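Local coordinates for protein gamma-resorcylate decarboxylase (Polaromonas, PDB 4QRO) that probably catalyses the reversible, manganese-dependent, non-oxidative decarboxylation of gamma-resorcylate (2,6-dihydroxybenzoate) to resorcinol, at residues I5-H10 with L283-W288. Residues are numbered along the deposited sequence; the frame is centred on the assembly and turned at random.
Sequences IALEEH and LFSTDW. With MN (manganese (II) ion), chain K; 38L (2-nitrobenzene-1,3-diol), chain M.
Glu8 and Asp287 lie side by side and bring two carboxylate oxygens, Glu8 OE1 and Asp287 OD1, to 3.0 Å, a closeness explained by the manganese ion that both bind. Their carboxylate planes are turned 67° apart. His10 NE2 binds the same ion at 2.2 Å, with Asp287 OD1 at the edge of the imidazole; His164 and two oxygens of the inhibitor 2-nitroresorcinol, OAK and OAI, complete the site. Glu8 swings CG away from its own N (chi1 -158°) and runs extended from there to the metal; its other oxygen is held by Tyr162 and Ser262, while Asp287 OD2 is hydrogen-bonded to His218. On the next residue, Glu9 folds back at chi2 (-58°), and its OE1 takes Thr286 N across the contact at 3.0 Å on its syn lone pair and also, from the anti side but well out of the carboxylate plane, Glu8 N of its own strand. His10 N gives a nearly straight bond to Trp288 O at 2.9 Å. Nearer the start of both segments, Ser285 OG accepts from Leu7 N at 2.9 Å and donates to Phe284 O. Replacing Ser285 by alanine would probably leave Leu7 N without its acceptor and Phe284 O without this donor, weakening the loop's hold on the strand. Leu7 CD1 meets Leu283 CD1 at 3.9 Å. The contact closes the amidohydrolase (beta/alpha)8 barrel, joining the first strand, 4-11, to the segment leaving the last, 282-283; strands 52-59 and 257-260 flank the pair, and helix 307-321 packs against Ile5 and Leu283.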
loop_
_atom_site.group_PDB
_atom_site.type_symbol
_atom_site.label_atom_id
_atom_site.label_comp_id
_atom_site.label_asym_id
_atom_site.label_seq_id
_atom_site.Cartn_x
_atom_site.Cartn_y
_atom_site.Cartn_z
ATOM N N ILE A 5 -5.993 -19.770 17.852
ATOM C CA ILE A 5 -4.758 -19.201 18.327
ATOM C C ILE A 5 -4.648 -17.812 17.696
ATOM O O ILE A 5 -4.913 -17.641 16.511
ATOM C CB ILE A 5 -3.550 -20.082 17.943
ATOM C CG1 ILE A 5 -3.667 -21.477 18.588
ATOM C CG2 ILE A 5 -2.248 -19.378 18.300
ATOM C CD1 ILE A 5 -2.710 -22.497 18.017
ATOM N N ALA A 6 -4.297 -16.829 18.510
ATOM C CA ALA A 6 -4.234 -15.433 18.085
ATOM C C ALA A 6 -2.871 -14.899 18.460
ATOM O O ALA A 6 -2.348 -15.272 19.521
ATOM C CB ALA A 6 -5.351 -14.667 18.734
ATOM N N LEU A 7 -2.232 -14.140 17.570
ATOM C CA LEU A 7 -0.846 -13.687 17.807
ATOM C C LEU A 7 -0.479 -12.235 17.504
ATOM O O LEU A 7 0.693 -11.924 17.352
ATOM C CB LEU A 7 0.150 -14.617 17.080
ATOM C CG LEU A 7 0.029 -14.749 15.560
ATOM C CD1 LEU A 7 1.401 -14.891 14.930
ATOM C CD2 LEU A 7 -0.878 -15.918 15.178
ATOM N N GLU A 8 -1.457 -11.359 17.359
ATOM C CA GLU A 8 -1.202 -9.927 17.442
ATOM C C GLU A 8 -2.093 -9.385 18.546
ATOM O O GLU A 8 -3.126 -8.760 18.305
ATOM C CB GLU A 8 -1.440 -9.184 16.111
ATOM C CG GLU A 8 -0.671 -7.868 16.085
ATOM C CD GLU A 8 -0.877 -7.033 14.832
ATOM O OE1 GLU A 8 -1.113 -5.805 14.971
ATOM O OE2 GLU A 8 -0.727 -7.579 13.720
ATOM N N GLU A 9 -1.654 -9.633 19.772
ATOM C CA GLU A 9 -2.464 -9.474 20.951
ATOM C C GLU A 9 -1.554 -8.756 21.964
ATOM O O GLU A 9 -0.549 -9.304 22.456
ATOM C CB GLU A 9 -2.950 -10.848 21.485
ATOM C CG GLU A 9 -3.319 -11.925 20.430
ATOM C CD GLU A 9 -4.411 -11.510 19.439
ATOM O OE1 GLU A 9 -4.220 -11.687 18.194
ATOM O OE2 GLU A 9 -5.474 -11.015 19.883
ATOM N N HIS A 10 -1.879 -7.502 22.213
ATOM C CA HIS A 10 -0.958 -6.600 22.841
ATOM C C HIS A 10 -1.280 -6.343 24.303
ATOM O O HIS A 10 -2.430 -6.402 24.720
ATOM C CB HIS A 10 -0.966 -5.254 22.119
ATOM C CG HIS A 10 -0.635 -5.326 20.662
ATOM N ND1 HIS A 10 0.624 -5.647 20.198
ATOM C CD2 HIS A 10 -1.381 -5.033 19.568
ATOM C CE1 HIS A 10 0.628 -5.592 18.876
ATOM N NE2 HIS A 10 -0.571 -5.207 18.471
ATOM N N LEU A 283 -2.726 -16.560 9.158
ATOM C CA LEU A 283 -2.978 -16.839 10.545
ATOM C C LEU A 283 -4.053 -15.909 11.110
ATOM O O LEU A 283 -4.011 -14.710 10.879
ATOM C CB LEU A 283 -1.688 -16.637 11.347
ATOM C CG LEU A 283 -0.381 -17.209 10.758
ATOM C CD1 LEU A 283 0.832 -16.931 11.641
ATOM C CD2 LEU A 283 -0.506 -18.685 10.567
ATOM N N PHE A 284 -4.976 -16.471 11.892
ATOM C CA PHE A 284 -5.932 -15.671 12.640
ATOM C C PHE A 284 -5.194 -14.798 13.650
ATOM O O PHE A 284 -4.203 -15.215 14.227
ATOM C CB PHE A 284 -6.977 -16.562 13.330
ATOM C CG PHE A 284 -7.969 -15.796 14.187
ATOM C CD1 PHE A 284 -8.969 -15.026 13.621
ATOM C CD2 PHE A 284 -7.872 -15.825 15.566
ATOM C CE1 PHE A 284 -9.878 -14.352 14.419
ATOM C CE2 PHE A 284 -8.756 -15.147 16.359
ATOM C CZ PHE A 284 -9.757 -14.389 15.791
ATOM N N SER A 285 -5.637 -13.552 13.789
ATOM C CA SER A 285 -5.208 -12.679 14.888
ATOM C C SER A 285 -6.223 -11.568 14.978
ATOM O O SER A 285 -7.021 -11.394 14.062
ATOM C CB SER A 285 -3.810 -12.112 14.655
ATOM O OG SER A 285 -2.830 -13.130 14.869
ATOM N N THR A 286 -6.206 -10.833 16.082
ATOM C CA THR A 286 -7.235 -9.860 16.354
ATOM C C THR A 286 -6.736 -8.407 16.380
ATOM O O THR A 286 -7.441 -7.523 15.891
ATOM C CB THR A 286 -7.946 -10.165 17.698
ATOM O OG1 THR A 286 -7.044 -9.912 18.771
ATOM C CG2 THR A 286 -8.405 -11.599 17.779
ATOM N N ASP A 287 -5.525 -8.163 16.924
ATOM C CA ASP A 287 -5.041 -6.813 17.262
ATOM C C ASP A 287 -5.704 -6.235 18.529
ATOM O O ASP A 287 -5.689 -5.037 18.742
ATOM C CB ASP A 287 -5.210 -5.844 16.100
ATOM C CG ASP A 287 -4.082 -4.818 16.012
ATOM O OD1 ASP A 287 -3.170 -4.776 16.893
ATOM O OD2 ASP A 287 -4.117 -4.051 15.026
ATOM N N TRP A 288 -6.273 -7.098 19.349
ATOM C CA TRP A 288 -6.720 -6.700 20.670
ATOM C C TRP A 288 -5.533 -6.038 21.341
ATOM O O TRP A 288 -4.414 -6.552 21.235
ATOM C CB TRP A 288 -7.210 -7.902 21.461
ATOM C CG TRP A 288 -7.616 -7.620 22.881
ATOM C CD1 TRP A 288 -6.843 -7.850 24.011
ATOM C CD2 TRP A 288 -8.866 -7.109 23.354
ATOM N NE1 TRP A 288 -7.542 -7.509 25.130
ATOM C CE2 TRP A 288 -8.783 -7.043 24.772
ATOM C CE3 TRP A 288 -10.036 -6.665 22.730
ATOM C CZ2 TRP A 288 -9.853 -6.596 25.575
ATOM C CZ3 TRP A 288 -11.115 -6.213 23.542
ATOM C CH2 TRP A 288 -10.997 -6.176 24.942
HETATM MN MN MN K . -1.104 -4.271 16.503
HETATM O OAK 38L M . -1.632 -2.722 14.821
HETATM N NAG 38L M . -2.418 -1.815 14.840
HETATM O OAJ 38L M . -3.015 -1.537 13.801
HETATM C CAA 38L M . -2.632 -1.104 16.047
HETATM C CAF 38L M . -3.522 -0.034 16.021
HETATM O OAH 38L M . -4.628 -0.096 15.227
HETATM C CAE 38L M . -3.289 1.097 16.804
HETATM C CAD 38L M . -2.194 1.146 17.660
HETATM C CAC 38L M . -1.398 0.015 17.820
HETATM C CAB 38L M . -1.640 -1.122 17.049
HETATM O OAI 38L M . -0.888 -2.244 17.271
#